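Local coordinates for protein putative acyl-CoA thioester hydrolase YbhC (Escherichia coli K-12, PDB 3GRH) that is a putative thioesterase of the outer membrane, built on the pectinesterase beta-helix but neither binding pectin nor showing pectinesterase activity, at residues A[106-111]-A[128-133]; A[120-125]-A[171-176]; A[232-237]-A[265-270]. All coordinates share one frame; numbering follows the deposited sequence.

Contact 1: A[106-111]-A[128-133]; sequences KRQYIA and GGITLY
Arg107 reaches Thr131 because its CG stands anti to the backbone N (chi1 178°) and its chain then bends at chi3, which carries the guanidinium across the neighbouring strand. The two strands, 108-111 and 130-133, are adjacent parallel strands near one end of the right-handed beta-helix of the pectinesterase family, their axes 4.7 Å apart. The arginine and threonine side chains cross at about a right angle, and the guanidinium lies with one face over Gly129 CA. Arg107 NH1 donates to Thr131 OG1 at 2.9 Å, in a bent bond (132° at the hydrogen) with the oxygen tilted out of the guanidinium plane. Both ends have further partners in the next coil, Arg107 NH2 at the carbonyl of Gly202 and Thr131 OG1 at the side chain of Gln204. A CB on Gly129 would clash with Arg107 NH2, so the bare backbone makes room for the arginine.

Between the backbones, Gln108 N, Thr131 N, Ile110 N and Tyr133 N give the parallel hydrogen-bond pattern; Thr131 N to Gln108 O, at 2.8 Å, is almost straight. Where the strands begin, a water donates to Lys106 O and Gly129 O and accepts from Gln108 NE2, which also bonds to the carbonyl of Ala99.

The two sheet faces differ. Ile110 packs its CG2 against Leu132 CD1 and its CD1 against Ile130, beneath helix 92-100. On the other face Tyr109 and Thr131 run side by side, Tyr109 CD1 lying 3.5 Å from Thr131 CB. Tyr133 has its CG between the backbone N and the carbonyl carbon (chi1 65°), which folds its ring back over Ala111, whose CA sits 4.0 Å from the ring centroid, almost on the ring normal.

Contact 2: A[120-125]-A[171-176]; sequences TVYVPA and KPAWYM
Tyr122 CB is covered by two methyl groups, Ala173 CB at 3.7 Å and Met176 CE at 3.9 Å, in the apolar packing that makes up most of this contact; the alanine methyl lies near the plane of the tyrosine ring. The tyrosine and methionine side chains run antiparallel past one another. A bend at chi3 (75°) turns the end of the methionine so that CE faces Tyr122 while SD rests 3.7 Å from Pro124 CA. Pro124 CB touches Tyr175 CE2 at 3.8 Å, and its CG makes a looser contact with Pro172 CB.

These contacts place the start of helix 174-181 against the end of strand 115-123, on the wall of the parallel beta-helix. The segment 171-176 enters through a type II turn from Lys171 to Trp174, with Ala173 as the N-cap residue. Outside the two segments, the Tyr122 ring stacks on Tyr167 and meets Trp197 edge-to-face, while helix 92-100 packs against Pro124.

One polar bond crosses the interface. Ala125 N donates to Tyr175 OH at 3.1 Å, nearly straight at 167°, just beyond the strand end. The same hydroxyl is hydrogen-bonded to Gln199 OE1, so it links the chain after the strand to a third segment.

Contact 3: A[232-237]-A[265-270]; sequences GDQVQI and QPRTLV
Two neighbouring parallel strands of the beta-helix, 235-237 and 267-270, are clasped at their N-terminal ends by a salt bridge between Asp233 and Arg267. Asp233 CG lies anti to the backbone N (chi1 -171°), which swings the carboxylate over to the arginine. Arg267 meets it side-on: NE donates to Asp233 OD1 at 2.9 Å, virtually straight at 177°, and NH2 donates to OD2. The two flat groups are nearly coplanar, 11° apart. Asp233 OD1 takes the NE hydrogen on its syn lone pair and, with its anti lone pair, accepts from Arg267 N at 2.8 Å, so one oxygen holds both the side chain and the backbone of the same residue. At Asp233 an asparagine would probably keep at most part of this grip, since its amide NH2 would face a donor, and would leave the Arg267 guanidinium without its countercharge. Arg267 NH1 bonds to the carbonyl of Phe54, outside the pair.

Beyond this clasp the strands take up the regular parallel pairing that runs from coil to coil along the helix. Val235 N donates to Arg267 O at 3.2 Å, Leu269 N to Val235 O, and Ile237 N to Leu269 O. On the face toward the interior of the coils, Val235 CG1 lies 4.0 Å from Thr268 CG2, and Phe249 packs against Ile237 and Val270. A water bridges Gly232 O and Thr268 OG1, 2.7 Å from each.

Contacts 1 and 3 are the same kind of joint, neighbouring parallel strands of one beta-helix sheet, with centres 15 Å apart and strand 204-206 between their pairs. Each adds an arginine bond near the strand start: in contact 1 a single bent bond to a neutral hydroxyl, in contact 3 a two-nitrogen salt bridge to a carboxylate. Contacts 1 and 2 are buried, contact 3 only partly, though it lies nearer the centre of the chain; contact 2 joins a helix start to a strand end, chiefly by apolar packing. Strand 115-123 follows 108-112 and precedes 130-134, and Val123 CG1 touches Ile130 CG1 at 4.1 Å, joining contacts 1 and 2; contact 3 touches neither.

Contact 1: A[106-111]-A[128-133]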
# COMPACT_ATOMS: atom_id res chain seq x y z
N LYS A 106 -16.70 -10.94 16.73
CA LYS A 106 -16.35 -12.05 15.89
C LYS A 106 -16.11 -11.59 14.48
O LYS A 106 -16.78 -10.70 13.97
CB LYS A 106 -17.43 -13.13 15.93
CG LYS A 106 -17.18 -14.17 17.02
CD LYS A 106 -18.04 -15.46 16.84
CE LYS A 106 -18.11 -15.97 15.35
NZ LYS A 106 -16.96 -16.94 15.07
N ARG A 107 -15.15 -12.25 13.85
CA ARG A 107 -14.86 -11.96 12.44
C ARG A 107 -16.01 -12.36 11.53
O ARG A 107 -16.64 -13.45 11.72
CB ARG A 107 -13.61 -12.73 11.99
CG ARG A 107 -13.29 -12.55 10.61
CD ARG A 107 -11.93 -13.10 10.20
NE ARG A 107 -10.87 -12.35 10.82
CZ ARG A 107 -10.46 -11.14 10.41
NH1 ARG A 107 -11.01 -10.54 9.39
NH2 ARG A 107 -9.56 -10.51 11.12
N GLN A 108 -16.33 -11.49 10.55
CA GLN A 108 -17.37 -11.76 9.57
C GLN A 108 -16.82 -11.85 8.22
O GLN A 108 -15.87 -11.13 7.92
CB GLN A 108 -18.43 -10.70 9.61
CG GLN A 108 -18.99 -10.67 10.94
CD GLN A 108 -20.06 -9.73 11.05
OE1 GLN A 108 -21.20 -10.05 10.72
NE2 GLN A 108 -19.75 -8.57 11.58
N TYR A 109 -17.37 -12.77 7.44
CA TYR A 109 -16.89 -13.10 6.12
C TYR A 109 -17.92 -12.75 5.06
O TYR A 109 -19.06 -13.18 5.17
CB TYR A 109 -16.61 -14.59 6.05
CG TYR A 109 -15.47 -15.02 6.93
CD1 TYR A 109 -14.21 -15.10 6.42
CD2 TYR A 109 -15.70 -15.41 8.24
CE1 TYR A 109 -13.17 -15.48 7.21
CE2 TYR A 109 -14.62 -15.83 9.05
CZ TYR A 109 -13.37 -15.81 8.49
OH TYR A 109 -12.23 -16.24 9.15
N ILE A 110 -17.48 -11.99 4.06
CA ILE A 110 -18.32 -11.53 2.98
C ILE A 110 -17.73 -12.07 1.71
O ILE A 110 -16.62 -11.74 1.33
CB ILE A 110 -18.38 -9.99 2.90
CG1 ILE A 110 -18.94 -9.44 4.18
CG2 ILE A 110 -19.26 -9.57 1.68
CD1 ILE A 110 -18.74 -7.90 4.37
N ALA A 111 -18.46 -12.97 1.08
CA ALA A 111 -18.04 -13.55 -0.23
C ALA A 111 -18.56 -12.67 -1.33
O ALA A 111 -19.70 -12.21 -1.22
CB ALA A 111 -18.57 -14.99 -0.39
N GLY A 128 -14.98 -5.92 15.54
CA GLY A 128 -14.64 -7.15 14.88
C GLY A 128 -14.03 -6.91 13.48
O GLY A 128 -14.30 -5.85 12.83
N GLY A 129 -13.23 -7.89 13.07
CA GLY A 129 -12.63 -7.91 11.72
C GLY A 129 -13.60 -8.29 10.62
O GLY A 129 -14.54 -9.00 10.81
N ILE A 130 -13.39 -7.71 9.45
CA ILE A 130 -14.14 -8.06 8.28
C ILE A 130 -13.22 -8.73 7.28
O ILE A 130 -12.12 -8.20 7.01
CB ILE A 130 -14.71 -6.82 7.61
CG1 ILE A 130 -15.69 -6.14 8.54
CG2 ILE A 130 -15.46 -7.22 6.30
CD1 ILE A 130 -16.96 -6.88 8.67
N THR A 131 -13.65 -9.89 6.75
CA THR A 131 -12.94 -10.56 5.61
C THR A 131 -13.78 -10.46 4.39
O THR A 131 -14.91 -10.86 4.39
CB THR A 131 -12.64 -12.00 5.93
OG1 THR A 131 -11.81 -12.07 7.11
CG2 THR A 131 -11.93 -12.68 4.76
N LEU A 132 -13.24 -9.91 3.32
CA LEU A 132 -13.94 -9.80 2.04
C LEU A 132 -13.14 -10.57 1.01
O LEU A 132 -11.94 -10.34 0.87
CB LEU A 132 -14.04 -8.32 1.64
CG LEU A 132 -14.74 -8.00 0.36
CD1 LEU A 132 -16.23 -8.24 0.49
CD2 LEU A 132 -14.46 -6.56 -0.02
N TYR A 133 -13.78 -11.50 0.31
CA TYR A 133 -13.08 -12.35 -0.60
C TYR A 133 -13.87 -12.65 -1.82
O TYR A 133 -15.10 -12.77 -1.75
CB TYR A 133 -12.68 -13.62 0.10
CG TYR A 133 -13.76 -14.55 0.56
CD1 TYR A 133 -14.15 -15.66 -0.18
CD2 TYR A 133 -14.38 -14.34 1.79
CE1 TYR A 133 -15.12 -16.48 0.29
CE2 TYR A 133 -15.37 -15.14 2.22
CZ TYR A 133 -15.70 -16.23 1.50
OH TYR A 133 -16.67 -17.10 1.92
O HOH W 1 -16.83 -8.42 12.56

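Contact 2: A[120-125]-A[171-176]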
# COMPACT_ATOMS: atom_id res chain seq x y z
N THR A 120 -17.72 3.04 -4.39
CA THR A 120 -16.85 2.99 -3.26
C THR A 120 -17.21 1.87 -2.31
O THR A 120 -18.38 1.47 -2.21
CB THR A 120 -16.87 4.33 -2.52
OG1 THR A 120 -18.22 4.66 -2.21
CG2 THR A 120 -16.17 5.45 -3.28
N VAL A 121 -16.23 1.45 -1.49
CA VAL A 121 -16.49 0.51 -0.37
C VAL A 121 -15.72 1.14 0.77
O VAL A 121 -14.49 1.24 0.73
CB VAL A 121 -15.94 -0.86 -0.65
CG1 VAL A 121 -16.12 -1.76 0.56
CG2 VAL A 121 -16.60 -1.50 -1.87
N TYR A 122 -16.43 1.55 1.79
CA TYR A 122 -15.84 2.13 3.00
C TYR A 122 -16.09 1.15 4.13
O TYR A 122 -17.24 0.75 4.41
CB TYR A 122 -16.51 3.42 3.33
CG TYR A 122 -16.17 4.63 2.48
CD1 TYR A 122 -15.29 4.55 1.39
CD2 TYR A 122 -16.82 5.80 2.71
CE1 TYR A 122 -15.04 5.64 0.60
CE2 TYR A 122 -16.58 6.86 1.90
CZ TYR A 122 -15.67 6.78 0.91
OH TYR A 122 -15.41 7.93 0.11
N VAL A 123 -15.01 0.70 4.77
CA VAL A 123 -15.11 -0.30 5.85
C VAL A 123 -14.70 0.41 7.12
O VAL A 123 -13.56 0.76 7.28
CB VAL A 123 -14.22 -1.53 5.65
CG1 VAL A 123 -14.55 -2.63 6.66
CG2 VAL A 123 -14.44 -2.13 4.24
N PRO A 124 -15.63 0.65 8.02
CA PRO A 124 -15.30 1.45 9.21
C PRO A 124 -14.60 0.69 10.28
O PRO A 124 -14.49 -0.54 10.26
CB PRO A 124 -16.70 1.91 9.66
CG PRO A 124 -17.55 0.85 9.24
CD PRO A 124 -17.08 0.43 7.93
N ALA A 125 -13.99 1.46 11.16
CA ALA A 125 -13.48 0.89 12.40
C ALA A 125 -14.66 0.21 13.13
O ALA A 125 -15.79 0.71 13.15
CB ALA A 125 -12.83 1.98 13.24
N LYS A 171 -26.11 5.45 8.74
CA LYS A 171 -25.60 4.23 8.15
C LYS A 171 -24.14 4.12 8.56
O LYS A 171 -23.50 5.12 8.88
CB LYS A 171 -25.75 4.18 6.61
CG LYS A 171 -27.17 4.22 6.05
CD LYS A 171 -27.11 4.09 4.52
CE LYS A 171 -28.45 4.07 3.85
NZ LYS A 171 -28.34 3.41 2.47
N PRO A 172 -23.58 2.88 8.56
CA PRO A 172 -22.18 2.74 8.79
C PRO A 172 -21.35 3.52 7.75
O PRO A 172 -21.71 3.77 6.57
CB PRO A 172 -21.93 1.21 8.61
CG PRO A 172 -23.26 0.63 8.99
CD PRO A 172 -24.25 1.61 8.39
N ALA A 173 -20.23 3.98 8.23
CA ALA A 173 -19.26 4.63 7.41
C ALA A 173 -19.64 6.06 7.18
O ALA A 173 -18.96 6.79 6.45
CB ALA A 173 -18.97 3.89 6.00
N TRP A 174 -20.72 6.53 7.78
CA TRP A 174 -21.01 7.97 7.69
C TRP A 174 -19.85 8.86 8.07
O TRP A 174 -19.61 9.87 7.40
CB TRP A 174 -22.20 8.35 8.57
CG TRP A 174 -22.51 9.82 8.50
CD1 TRP A 174 -22.33 10.72 9.44
CD2 TRP A 174 -22.96 10.53 7.33
NE1 TRP A 174 -22.70 11.97 8.99
CE2 TRP A 174 -23.07 11.87 7.68
CE3 TRP A 174 -23.26 10.14 6.03
CZ2 TRP A 174 -23.49 12.84 6.77
CZ3 TRP A 174 -23.71 11.10 5.14
CH2 TRP A 174 -23.79 12.41 5.50
N TYR A 175 -19.18 8.55 9.18
CA TYR A 175 -18.13 9.43 9.65
C TYR A 175 -17.04 9.57 8.58
O TYR A 175 -16.38 10.63 8.48
CB TYR A 175 -17.59 8.96 10.98
CG TYR A 175 -16.65 7.80 10.93
CD1 TYR A 175 -15.28 8.00 10.88
CD2 TYR A 175 -17.12 6.50 11.05
CE1 TYR A 175 -14.42 6.93 10.79
CE2 TYR A 175 -16.24 5.40 11.02
CZ TYR A 175 -14.89 5.61 10.90
OH TYR A 175 -14.05 4.52 10.84
N MET A 176 -16.80 8.49 7.83
CA MET A 176 -15.79 8.46 6.74
C MET A 176 -16.23 9.37 5.58
O MET A 176 -15.52 10.29 5.16
CB MET A 176 -15.59 7.03 6.26
CG MET A 176 -14.93 6.19 7.32
SD MET A 176 -14.85 4.42 7.02
CE MET A 176 -13.56 4.36 5.78

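Contact 3: A[232-237]-A[265-270]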
# COMPACT_ATOMS: atom_id res chain seq x y z
N GLY A 232 -6.22 0.58 9.07
CA GLY A 232 -6.34 -0.35 10.17
C GLY A 232 -5.03 -1.04 10.52
O GLY A 232 -4.11 -1.14 9.72
N ASP A 233 -4.96 -1.54 11.73
CA ASP A 233 -3.81 -2.42 12.16
C ASP A 233 -4.19 -3.83 11.91
O ASP A 233 -5.34 -4.25 11.98
CB ASP A 233 -3.53 -2.20 13.62
CG ASP A 233 -2.26 -2.85 14.15
OD1 ASP A 233 -1.22 -2.92 13.47
OD2 ASP A 233 -2.29 -3.23 15.41
N GLN A 234 -3.18 -4.68 11.71
CA GLN A 234 -3.32 -6.10 11.54
C GLN A 234 -4.13 -6.42 10.29
O GLN A 234 -4.96 -7.30 10.36
CB GLN A 234 -3.78 -6.84 12.80
CG GLN A 234 -2.77 -6.73 13.92
CD GLN A 234 -3.13 -7.54 15.17
OE1 GLN A 234 -4.02 -8.40 15.16
NE2 GLN A 234 -2.35 -7.37 16.15
N VAL A 235 -3.82 -5.77 9.16
CA VAL A 235 -4.53 -5.94 7.94
C VAL A 235 -3.77 -6.94 7.06
O VAL A 235 -2.57 -6.86 6.99
CB VAL A 235 -4.70 -4.64 7.25
CG1 VAL A 235 -5.19 -4.72 5.78
CG2 VAL A 235 -5.56 -3.73 8.12
N GLN A 236 -4.49 -7.85 6.43
CA GLN A 236 -3.89 -8.86 5.56
C GLN A 236 -4.52 -8.79 4.21
O GLN A 236 -5.73 -8.86 4.10
CB GLN A 236 -4.02 -10.28 6.10
CG GLN A 236 -3.33 -10.48 7.42
CD GLN A 236 -3.71 -11.80 8.04
OE1 GLN A 236 -3.25 -12.84 7.53
NE2 GLN A 236 -4.51 -11.78 9.14
N ILE A 237 -3.70 -8.65 3.18
CA ILE A 237 -4.20 -8.57 1.78
C ILE A 237 -3.47 -9.67 1.04
O ILE A 237 -2.20 -9.66 1.00
CB ILE A 237 -3.83 -7.20 1.21
CG1 ILE A 237 -4.64 -6.15 1.94
CG2 ILE A 237 -4.13 -7.18 -0.25
CD1 ILE A 237 -4.14 -4.76 1.73
N GLN A 265 0.98 3.31 14.76
CA GLN A 265 1.78 2.59 13.80
C GLN A 265 1.04 1.32 13.29
O GLN A 265 1.29 0.22 13.78
CB GLN A 265 3.07 2.16 14.51
CG GLN A 265 4.07 1.31 13.82
CD GLN A 265 4.84 1.94 12.68
OE1 GLN A 265 4.38 2.92 12.03
NE2 GLN A 265 5.99 1.33 12.34
N PRO A 266 0.11 1.46 12.38
CA PRO A 266 -0.61 0.31 11.84
C PRO A 266 0.25 -0.59 11.04
O PRO A 266 1.12 -0.11 10.34
CB PRO A 266 -1.64 0.89 10.93
CG PRO A 266 -1.01 2.28 10.63
CD PRO A 266 -0.39 2.70 11.81
N ARG A 267 0.04 -1.91 11.20
CA ARG A 267 0.80 -2.92 10.50
C ARG A 267 -0.08 -3.66 9.46
O ARG A 267 -1.19 -4.07 9.76
CB ARG A 267 1.25 -3.97 11.50
CG ARG A 267 2.17 -3.38 12.52
CD ARG A 267 2.34 -4.22 13.75
NE ARG A 267 1.13 -4.30 14.55
CZ ARG A 267 1.04 -4.94 15.71
NH1 ARG A 267 2.07 -5.56 16.21
NH2 ARG A 267 -0.12 -4.95 16.36
N THR A 268 0.48 -3.78 8.27
CA THR A 268 -0.19 -4.44 7.13
C THR A 268 0.72 -5.46 6.51
O THR A 268 1.89 -5.18 6.28
CB THR A 268 -0.58 -3.33 6.08
OG1 THR A 268 -1.36 -2.30 6.76
CG2 THR A 268 -1.37 -3.86 4.95
N LEU A 269 0.17 -6.61 6.12
CA LEU A 269 0.90 -7.64 5.39
C LEU A 269 0.23 -7.82 4.04
O LEU A 269 -0.96 -8.17 4.00
CB LEU A 269 0.87 -8.98 6.14
CG LEU A 269 1.55 -10.13 5.41
CD1 LEU A 269 3.00 -9.81 5.23
CD2 LEU A 269 1.29 -11.36 6.18
N VAL A 270 0.98 -7.64 2.96
CA VAL A 270 0.45 -7.83 1.58
C VAL A 270 1.26 -8.99 0.98
O VAL A 270 2.50 -8.93 0.94
CB VAL A 270 0.68 -6.58 0.73
CG1 VAL A 270 0.18 -6.78 -0.76
CG2 VAL A 270 0.04 -5.35 1.36
O HOH W 2 -3.57 -0.86 7.10